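Local coordinates for protein polysaccharide Lyase Family 6 (Bacteroides cellulosilyticus, PDB 6QPS) that probably cleaves alginate at mannuronic acid by beta-elimination, as a calcium-binding family 6 polysaccharide lyase of a human gut bacterium, at residues L179-L185 with E213-H219; E242-V248 with S263-C269; G152-V157 with F171-G177. All coordinates share one frame; numbering follows the deposited sequence.

Contact 1: residues L179-L185 with E213-H219; sequences LVLQVWL and EIIRIGH. With CA (calcium ion), chain C.
Q182 and R216 meet on one face of two parallel strands, and the amide of Q182 works at both of its ends. Its OE1 accepts from R216 NH1 at 2.9 Å, a bent bond whose oxygen lies tilted from the guanidinium plane. Its NE2 gives one N-H to G218 O (3.1 Å) and the other to V183 O, each acceptor close to the amide plane, which fixes the rotation of the group. The bend at chi2 (75°) turns the amide across toward strand 215-218, where R216 and G218 O lie. From the same segment, L179 lays CD2 over the centre of one guanidinium face, 3.4 Å from R216 CZ, while its CD1 rests on the backbone N of R216. The guanidinium has a methyl on one face and an amide oxygen near its edge. E213 OE1 pairs with R216 NH2 by charge alone, well out of the guanidinium plane; E213 OE2 binds calcium at 2.4 Å, and the nearby positive charge may partly offset that of the carboxylate. H219 lies oblique to W184, with ring centroids 5.1 Å apart, and its ND1 shares a water with L185 N. Backbone bonds set this register: L181 N to I214 O, R216 N to L181 O, V183 N to R216 O (2.9 Å, 178° at the hydrogen) and G218 N to V183 O. The face opposite Q182 carries L181, V183, I215 and I217 into the interior, where I215 meets F236 and I217 meets V231. The short strand axes run 4.9 Å apart at 8°. Strand 181-183 is flanked on its other side by strand 155-159, whose Y155 OH also bonds R216 NH1, and strand 215-218 by strand 244-249.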
# COMPACT_ATOMS: atom_id res chain seq x y z
N LEU A 179 -10.49 0.96 -4.72
CA LEU A 179 -9.06 0.74 -4.56
C LEU A 179 -8.27 1.00 -5.85
O LEU A 179 -8.73 0.69 -6.95
CB LEU A 179 -8.84 -0.72 -4.15
CG LEU A 179 -8.69 -1.00 -2.65
CD1 LEU A 179 -7.33 -0.44 -2.16
CD2 LEU A 179 -9.87 -0.50 -1.83
N VAL A 180 -7.05 1.52 -5.69
CA VAL A 180 -6.07 1.43 -6.77
C VAL A 180 -5.64 -0.03 -6.95
O VAL A 180 -5.67 -0.57 -8.07
CB VAL A 180 -4.87 2.37 -6.53
CG1 VAL A 180 -3.76 2.11 -7.54
CG2 VAL A 180 -5.32 3.83 -6.59
N LEU A 181 -5.28 -0.70 -5.86
CA LEU A 181 -4.73 -2.05 -5.90
C LEU A 181 -5.27 -2.86 -4.73
O LEU A 181 -4.91 -2.63 -3.57
CB LEU A 181 -3.21 -2.00 -5.90
CG LEU A 181 -2.41 -3.29 -5.91
CD1 LEU A 181 -2.82 -4.16 -7.03
CD2 LEU A 181 -0.91 -2.99 -6.01
N GLN A 182 -6.13 -3.84 -5.05
CA GLN A 182 -6.66 -4.78 -4.07
C GLN A 182 -5.98 -6.13 -4.21
O GLN A 182 -5.91 -6.69 -5.32
CB GLN A 182 -8.15 -4.97 -4.29
CG GLN A 182 -8.81 -6.07 -3.45
CD GLN A 182 -8.98 -5.66 -2.00
OE1 GLN A 182 -9.54 -4.61 -1.70
NE2 GLN A 182 -8.52 -6.51 -1.08
N VAL A 183 -5.53 -6.68 -3.09
CA VAL A 183 -5.09 -8.08 -3.02
C VAL A 183 -6.28 -8.89 -2.52
O VAL A 183 -6.66 -8.79 -1.34
CB VAL A 183 -3.85 -8.23 -2.12
CG1 VAL A 183 -3.40 -9.69 -2.13
CG2 VAL A 183 -2.72 -7.31 -2.60
N TRP A 184 -6.87 -9.69 -3.40
CA TRP A 184 -8.03 -10.50 -3.07
C TRP A 184 -7.60 -11.84 -2.53
O TRP A 184 -6.81 -12.54 -3.16
CB TRP A 184 -8.84 -10.78 -4.33
CG TRP A 184 -9.53 -9.58 -4.94
CD1 TRP A 184 -9.03 -8.76 -5.91
CD2 TRP A 184 -10.86 -9.12 -4.66
NE1 TRP A 184 -9.97 -7.80 -6.24
CE2 TRP A 184 -11.10 -8.01 -5.50
CE3 TRP A 184 -11.87 -9.53 -3.79
CZ2 TRP A 184 -12.30 -7.30 -5.48
CZ3 TRP A 184 -13.06 -8.84 -3.78
CH2 TRP A 184 -13.26 -7.72 -4.61
N LEU A 185 -8.14 -12.22 -1.38
CA LEU A 185 -7.88 -13.50 -0.76
C LEU A 185 -9.18 -14.29 -0.62
O LEU A 185 -10.26 -13.72 -0.41
CB LEU A 185 -7.29 -13.33 0.63
CG LEU A 185 -6.16 -12.32 0.78
CD1 LEU A 185 -5.80 -12.18 2.27
CD2 LEU A 185 -4.93 -12.68 -0.01
N GLU A 213 -8.75 3.96 -0.37
CA GLU A 213 -7.41 3.45 -0.08
C GLU A 213 -6.61 3.30 -1.37
O GLU A 213 -7.16 3.12 -2.46
CB GLU A 213 -7.53 2.08 0.59
CG GLU A 213 -8.31 2.06 1.92
CD GLU A 213 -9.82 1.80 1.81
OE1 GLU A 213 -10.38 1.88 0.68
OE2 GLU A 213 -10.45 1.54 2.88
N ILE A 214 -5.28 3.33 -1.25
CA ILE A 214 -4.41 3.00 -2.38
C ILE A 214 -4.21 1.48 -2.49
O ILE A 214 -4.45 0.89 -3.55
CB ILE A 214 -3.06 3.73 -2.27
CG1 ILE A 214 -3.23 5.25 -2.14
CG2 ILE A 214 -2.18 3.43 -3.49
CD1 ILE A 214 -4.02 5.92 -3.24
N ILE A 215 -3.77 0.83 -1.41
CA ILE A 215 -3.60 -0.62 -1.37
C ILE A 215 -4.40 -1.18 -0.20
O ILE A 215 -4.34 -0.66 0.92
CB ILE A 215 -2.12 -1.03 -1.22
CG1 ILE A 215 -1.23 -0.49 -2.33
CG2 ILE A 215 -1.97 -2.56 -1.11
CD1 ILE A 215 0.24 -0.79 -2.17
N ARG A 216 -5.10 -2.30 -0.44
CA ARG A 216 -5.76 -3.07 0.60
C ARG A 216 -5.32 -4.52 0.45
O ARG A 216 -5.44 -5.09 -0.65
CB ARG A 216 -7.29 -2.96 0.55
CG ARG A 216 -7.97 -3.63 1.76
CD ARG A 216 -9.45 -3.83 1.47
NE ARG A 216 -10.26 -2.62 1.52
CZ ARG A 216 -11.28 -2.35 0.71
NH1 ARG A 216 -11.58 -3.14 -0.30
NH2 ARG A 216 -11.99 -1.26 0.90
N ILE A 217 -4.78 -5.10 1.50
CA ILE A 217 -4.26 -6.47 1.45
C ILE A 217 -5.23 -7.37 2.21
O ILE A 217 -5.17 -7.49 3.44
CB ILE A 217 -2.84 -6.60 2.01
CG1 ILE A 217 -1.91 -5.51 1.45
CG2 ILE A 217 -2.28 -8.03 1.66
CD1 ILE A 217 -0.48 -5.59 2.01
N GLY A 218 -6.13 -8.04 1.49
CA GLY A 218 -7.20 -8.81 2.10
C GLY A 218 -8.43 -7.99 2.42
O GLY A 218 -8.58 -6.85 1.97
N HIS A 219 -9.31 -8.60 3.21
CA HIS A 219 -10.54 -7.99 3.72
C HIS A 219 -10.77 -8.47 5.16
O HIS A 219 -10.18 -9.47 5.60
CB HIS A 219 -11.78 -8.43 2.92
CG HIS A 219 -11.85 -7.92 1.52
ND1 HIS A 219 -11.20 -8.52 0.46
CD2 HIS A 219 -12.60 -6.92 0.97
CE1 HIS A 219 -11.50 -7.88 -0.66
NE2 HIS A 219 -12.35 -6.91 -0.38
CA CA C . -10.55 2.98 4.73
O HOH W 1 -9.91 -10.92 0.54
O HOH W 2 -11.82 1.20 5.82
O HOH W 3 -10.64 4.18 6.89

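Contact 2: residues E242-V248 with S263-C269; sequences ENEIISV and SAGGLVC. With CA (calcium ion), chain C.
E244 and V268 cross at about a right angle, V268 CG2 lying 3.9 Å from E244 CG, and beyond that touch the glutamate binds the calcium ion through OE1 at 2.3 Å. E242 holds the same ion with both oxygens, OE1 at 2.4 Å and OE2 at 2.7 Å. E242 OE2 also accepts from the backbone N of G211 and A212, while its OE1 takes the N-H of E244 on the anti lone pair. S247 OG donates to E244 OE2 from above the carboxylate plane, positioning this ligand from the second shell. Backbone bonds tie the two segments beneath the site: G266 N donates to N243 O at 2.9 Å, and I245 N to G266 O at the same length. I246 N adds a weak bond to that carbonyl, so G266 O serves two successive amides. Here the register slips by one residue between the E244-G266 and I246-L267 pairs, a beta bulge; beyond it V268 N to I246 O and V248 N to V268 O continue the parallel ladder. On the inner side, I245 holds CG1 anti to the carbonyl carbon (chi1 -56°), which carries CD1 to S263 CB at 3.5 Å and against the G265 carbonyl; G265 has no CB, which would clash with E242 O and N243 O. Cut back to alanine, I245 would lose CG1, CG2 and CD1, which is likely to open a gap against S263 CB and the G265 carbonyl. N210, E213 and two waters complete this calcium site, set on the parallel beta-helix of a family 6 lyase.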
# COMPACT_ATOMS: atom_id res chain seq x y z
N GLU A 242 -8.14 9.21 1.86
CA GLU A 242 -8.72 8.88 3.16
C GLU A 242 -7.59 8.53 4.13
O GLU A 242 -6.42 8.52 3.76
CB GLU A 242 -9.68 7.70 3.04
CG GLU A 242 -9.01 6.43 2.51
CD GLU A 242 -9.58 5.19 3.17
OE1 GLU A 242 -9.07 4.80 4.25
OE2 GLU A 242 -10.54 4.62 2.61
N ASN A 243 -7.97 8.12 5.34
CA ASN A 243 -6.99 7.96 6.41
C ASN A 243 -6.11 6.73 6.26
O ASN A 243 -5.07 6.67 6.93
CB ASN A 243 -7.64 8.04 7.80
CG ASN A 243 -8.62 6.94 8.07
OD1 ASN A 243 -8.88 6.09 7.23
ND2 ASN A 243 -9.18 6.94 9.27
N GLU A 244 -6.45 5.77 5.39
CA GLU A 244 -5.57 4.63 5.12
C GLU A 244 -4.97 4.78 3.72
O GLU A 244 -5.69 4.65 2.71
CB GLU A 244 -6.32 3.30 5.18
CG GLU A 244 -7.02 2.99 6.48
CD GLU A 244 -7.85 1.73 6.37
OE1 GLU A 244 -8.81 1.73 5.56
OE2 GLU A 244 -7.53 0.73 7.08
N ILE A 245 -3.64 4.96 3.65
CA ILE A 245 -2.93 4.81 2.38
C ILE A 245 -2.85 3.33 2.02
O ILE A 245 -3.26 2.91 0.93
CB ILE A 245 -1.52 5.43 2.47
CG1 ILE A 245 -1.54 6.90 2.89
CG2 ILE A 245 -0.79 5.23 1.15
CD1 ILE A 245 -0.15 7.39 3.30
N ILE A 246 -2.33 2.53 2.96
CA ILE A 246 -2.30 1.08 2.86
C ILE A 246 -3.11 0.55 4.03
O ILE A 246 -2.83 0.89 5.19
CB ILE A 246 -0.87 0.52 2.93
CG1 ILE A 246 0.03 1.15 1.85
CG2 ILE A 246 -0.92 -1.00 2.82
CD1 ILE A 246 1.47 0.61 1.91
N SER A 247 -4.12 -0.26 3.71
CA SER A 247 -4.94 -0.94 4.71
C SER A 247 -4.58 -2.43 4.70
O SER A 247 -4.96 -3.18 3.79
CB SER A 247 -6.40 -0.70 4.37
OG SER A 247 -7.29 -1.25 5.29
N VAL A 248 -3.77 -2.85 5.67
CA VAL A 248 -3.35 -4.24 5.79
C VAL A 248 -4.45 -5.00 6.54
O VAL A 248 -4.77 -4.64 7.68
CB VAL A 248 -1.99 -4.37 6.51
CG1 VAL A 248 -1.57 -5.84 6.53
CG2 VAL A 248 -0.90 -3.49 5.87
N SER A 263 1.31 12.64 2.07
CA SER A 263 0.15 11.77 1.87
C SER A 263 -0.73 11.80 3.11
O SER A 263 -0.28 11.39 4.19
CB SER A 263 0.60 10.34 1.54
OG SER A 263 1.18 10.26 0.24
N ALA A 264 -1.98 12.23 2.95
CA ALA A 264 -2.90 12.44 4.08
C ALA A 264 -3.56 11.15 4.55
O ALA A 264 -4.79 11.01 4.57
CB ALA A 264 -3.96 13.48 3.70
N GLY A 265 -2.73 10.22 4.99
CA GLY A 265 -3.18 8.97 5.59
C GLY A 265 -1.98 8.26 6.17
O GLY A 265 -0.89 8.83 6.27
N GLY A 266 -2.19 7.01 6.60
CA GLY A 266 -1.15 6.23 7.25
C GLY A 266 -1.00 4.84 6.69
O GLY A 266 -1.74 4.40 5.79
N LEU A 267 0.01 4.15 7.22
CA LEU A 267 0.22 2.72 7.03
C LEU A 267 -0.49 2.01 8.19
O LEU A 267 -0.07 2.12 9.35
CB LEU A 267 1.71 2.41 6.99
CG LEU A 267 2.11 0.99 6.58
CD1 LEU A 267 3.64 0.90 6.37
CD2 LEU A 267 1.64 -0.12 7.56
N VAL A 268 -1.59 1.32 7.89
CA VAL A 268 -2.48 0.83 8.94
C VAL A 268 -2.51 -0.69 8.99
O VAL A 268 -2.91 -1.34 8.01
CB VAL A 268 -3.90 1.39 8.78
CG1 VAL A 268 -4.83 0.94 9.91
CG2 VAL A 268 -3.84 2.93 8.69
N CYS A 269 -2.14 -1.26 10.14
CA CYS A 269 -2.27 -2.69 10.43
C CYS A 269 -3.69 -2.86 10.96
O CYS A 269 -3.93 -2.90 12.17
CB CYS A 269 -1.24 -3.13 11.46
SG CYS A 269 0.45 -3.21 10.79
CA CA C . -10.55 2.98 4.73
O HOH W 2 -11.82 1.20 5.82
O HOH W 3 -10.64 4.18 6.89

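Contact 3: residues G152-V157 with F171-G177; sequences GDEYWV and FANKRVG
K174 lies flat along W156, its chain sliding past the indole in the opposite direction. CB is 3.5 Å from W156 CZ2, CG stands over the same face toward the rim, and CE sits 3.8 Å from the centroid of the five-membered ring, 15° off its normal, a CH-pi contact. CG anti to the backbone N (chi1 -165°) starts the lysine along the ring, two further extended torsions carry it from the CZ2 rim to the five-membered ring, and a chi4 bend turns NZ toward the backbone. NZ donates to E154 O at 2.8 Å and to V176 O at 2.9 Å, with a weaker bond to G177 O, satisfying the buried ammonium largely with carbonyls. At the indole edge, CH2 is 3.3 Å from A172 O, close to the ring plane, and NE1 bonds C140 O. E154 crosses K174 obliquely; its OE1 forms a salt bridge with K145 NZ and OE2 takes the backbone N-H of D142, while a water shared by K174 NZ and OE2 links the two side chains. The E154 backbone N donates to G177 O at 3.0 Å, with 169° at the hydrogen. V176 CG1 packs on G152 O, and V157 CG2 approaches the F171 ring obliquely. The W156-K174 contact and the E154-G177 bond close the loop after strand 170-172 onto the start of strand 155-159, within one coil of a right-handed parallel beta-helix, as in the chondroitinase B family.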
# COMPACT_ATOMS: atom_id res chain seq x y z
N GLY A 152 -20.59 5.44 -6.78
CA GLY A 152 -19.98 4.50 -7.69
C GLY A 152 -18.65 4.01 -7.18
O GLY A 152 -17.93 4.72 -6.49
N ASP A 153 -18.32 2.77 -7.52
CA ASP A 153 -17.14 2.09 -7.00
C ASP A 153 -16.49 1.31 -8.12
O ASP A 153 -17.17 0.54 -8.82
CB ASP A 153 -17.59 1.12 -5.91
CG ASP A 153 -16.62 1.02 -4.76
OD1 ASP A 153 -15.60 1.74 -4.76
OD2 ASP A 153 -16.90 0.22 -3.85
N GLU A 154 -15.19 1.49 -8.30
CA GLU A 154 -14.46 0.67 -9.25
C GLU A 154 -13.02 0.52 -8.78
O GLU A 154 -12.44 1.45 -8.21
CB GLU A 154 -14.50 1.21 -10.70
CG GLU A 154 -13.92 2.60 -10.89
CD GLU A 154 -14.22 3.22 -12.26
OE1 GLU A 154 -14.86 2.57 -13.13
OE2 GLU A 154 -13.80 4.38 -12.46
N TYR A 155 -12.46 -0.68 -8.95
CA TYR A 155 -11.11 -0.98 -8.51
C TYR A 155 -10.21 -1.09 -9.73
O TYR A 155 -10.56 -1.76 -10.71
CB TYR A 155 -11.06 -2.31 -7.74
CG TYR A 155 -11.69 -2.37 -6.36
CD1 TYR A 155 -12.55 -1.38 -5.89
CD2 TYR A 155 -11.41 -3.44 -5.52
CE1 TYR A 155 -13.10 -1.45 -4.61
CE2 TYR A 155 -11.95 -3.52 -4.27
CZ TYR A 155 -12.82 -2.55 -3.81
OH TYR A 155 -13.38 -2.66 -2.55
N TRP A 156 -9.01 -0.50 -9.68
CA TRP A 156 -8.15 -0.49 -10.87
C TRP A 156 -7.51 -1.86 -11.14
O TRP A 156 -7.65 -2.41 -12.23
CB TRP A 156 -7.12 0.64 -10.79
CG TRP A 156 -7.71 1.99 -11.19
CD1 TRP A 156 -9.00 2.24 -11.60
CD2 TRP A 156 -7.04 3.25 -11.21
NE1 TRP A 156 -9.17 3.58 -11.84
CE2 TRP A 156 -7.96 4.21 -11.64
CE3 TRP A 156 -5.74 3.66 -10.89
CZ2 TRP A 156 -7.63 5.55 -11.77
CZ3 TRP A 156 -5.40 5.00 -11.06
CH2 TRP A 156 -6.34 5.92 -11.49
N VAL A 157 -6.80 -2.40 -10.15
CA VAL A 157 -6.07 -3.66 -10.28
C VAL A 157 -6.44 -4.60 -9.13
O VAL A 157 -6.36 -4.22 -7.96
CB VAL A 157 -4.54 -3.43 -10.30
CG1 VAL A 157 -3.80 -4.75 -10.48
CG2 VAL A 157 -4.16 -2.45 -11.38
N PHE A 171 0.59 4.97 -10.99
CA PHE A 171 -0.86 4.96 -10.83
C PHE A 171 -1.27 6.28 -10.19
O PHE A 171 -0.86 6.56 -9.06
CB PHE A 171 -1.32 3.83 -9.91
CG PHE A 171 -0.82 2.45 -10.28
CD1 PHE A 171 0.23 1.87 -9.60
CD2 PHE A 171 -1.45 1.72 -11.26
CE1 PHE A 171 0.65 0.58 -9.90
CE2 PHE A 171 -1.01 0.42 -11.58
CZ PHE A 171 0.02 -0.14 -10.88
N ALA A 172 -2.08 7.08 -10.88
CA ALA A 172 -2.42 8.39 -10.32
C ALA A 172 -3.78 8.89 -10.78
O ALA A 172 -4.32 8.49 -11.81
CB ALA A 172 -1.36 9.44 -10.67
N ASN A 173 -4.31 9.83 -9.99
CA ASN A 173 -5.51 10.60 -10.33
C ASN A 173 -6.78 9.76 -10.42
O ASN A 173 -7.63 9.97 -11.29
CB ASN A 173 -5.28 11.44 -11.58
CG ASN A 173 -4.08 12.37 -11.41
OD1 ASN A 173 -4.06 13.17 -10.49
ND2 ASN A 173 -3.05 12.19 -12.22
N LYS A 174 -6.92 8.82 -9.48
CA LYS A 174 -8.19 8.15 -9.27
C LYS A 174 -9.14 9.11 -8.56
O LYS A 174 -8.78 9.70 -7.54
CB LYS A 174 -8.00 6.85 -8.49
CG LYS A 174 -9.25 5.96 -8.59
CD LYS A 174 -9.05 4.60 -7.89
CE LYS A 174 -10.07 3.53 -8.27
NZ LYS A 174 -11.46 4.10 -8.31
N ARG A 175 -10.35 9.29 -9.13
CA ARG A 175 -11.31 10.28 -8.66
C ARG A 175 -12.65 9.68 -8.26
O ARG A 175 -13.50 10.40 -7.72
CB ARG A 175 -11.54 11.36 -9.74
CG ARG A 175 -10.24 12.06 -10.18
CD ARG A 175 -10.46 13.11 -11.30
NE ARG A 175 -9.19 13.60 -11.84
CZ ARG A 175 -8.47 14.57 -11.28
NH1 ARG A 175 -8.89 15.18 -10.18
NH2 ARG A 175 -7.33 14.96 -11.84
N VAL A 176 -12.86 8.39 -8.52
CA VAL A 176 -14.05 7.66 -8.10
C VAL A 176 -13.65 6.75 -6.96
O VAL A 176 -12.50 6.33 -6.85
CB VAL A 176 -14.58 6.85 -9.31
CG1 VAL A 176 -15.69 5.90 -8.92
CG2 VAL A 176 -15.04 7.81 -10.43
N GLY A 177 -14.61 6.46 -6.09
CA GLY A 177 -14.38 5.52 -5.01
C GLY A 177 -13.83 4.19 -5.48
O GLY A 177 -14.09 3.76 -6.62
O HOH W 4 -17.39 7.35 -6.01
O HOH W 5 -11.80 5.25 -10.85

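Overall arrangement
Along the chain contact 3 closes before contact 1 opens, and contact 1 before contact 2. Their centres step along the beta-helix, about 12 Å from contact 3 to contact 1, about 12 Å from contact 1 to contact 2, and about 16 Å between contacts 3 and 2, whose nearest atoms are about 9 Å apart. Strands 155-159, 181-183, 215-218, 244-249 and 266-271 run side by side in that order, in parallel. Q182 N to V157 O joins contact 3 to contact 1, and I215 O to S247 N joins contact 1 to contact 2. Contacts 1 and 2 share the calcium ion and two waters, so the metal ties neighbouring coils together; contact 3 lies farther from it.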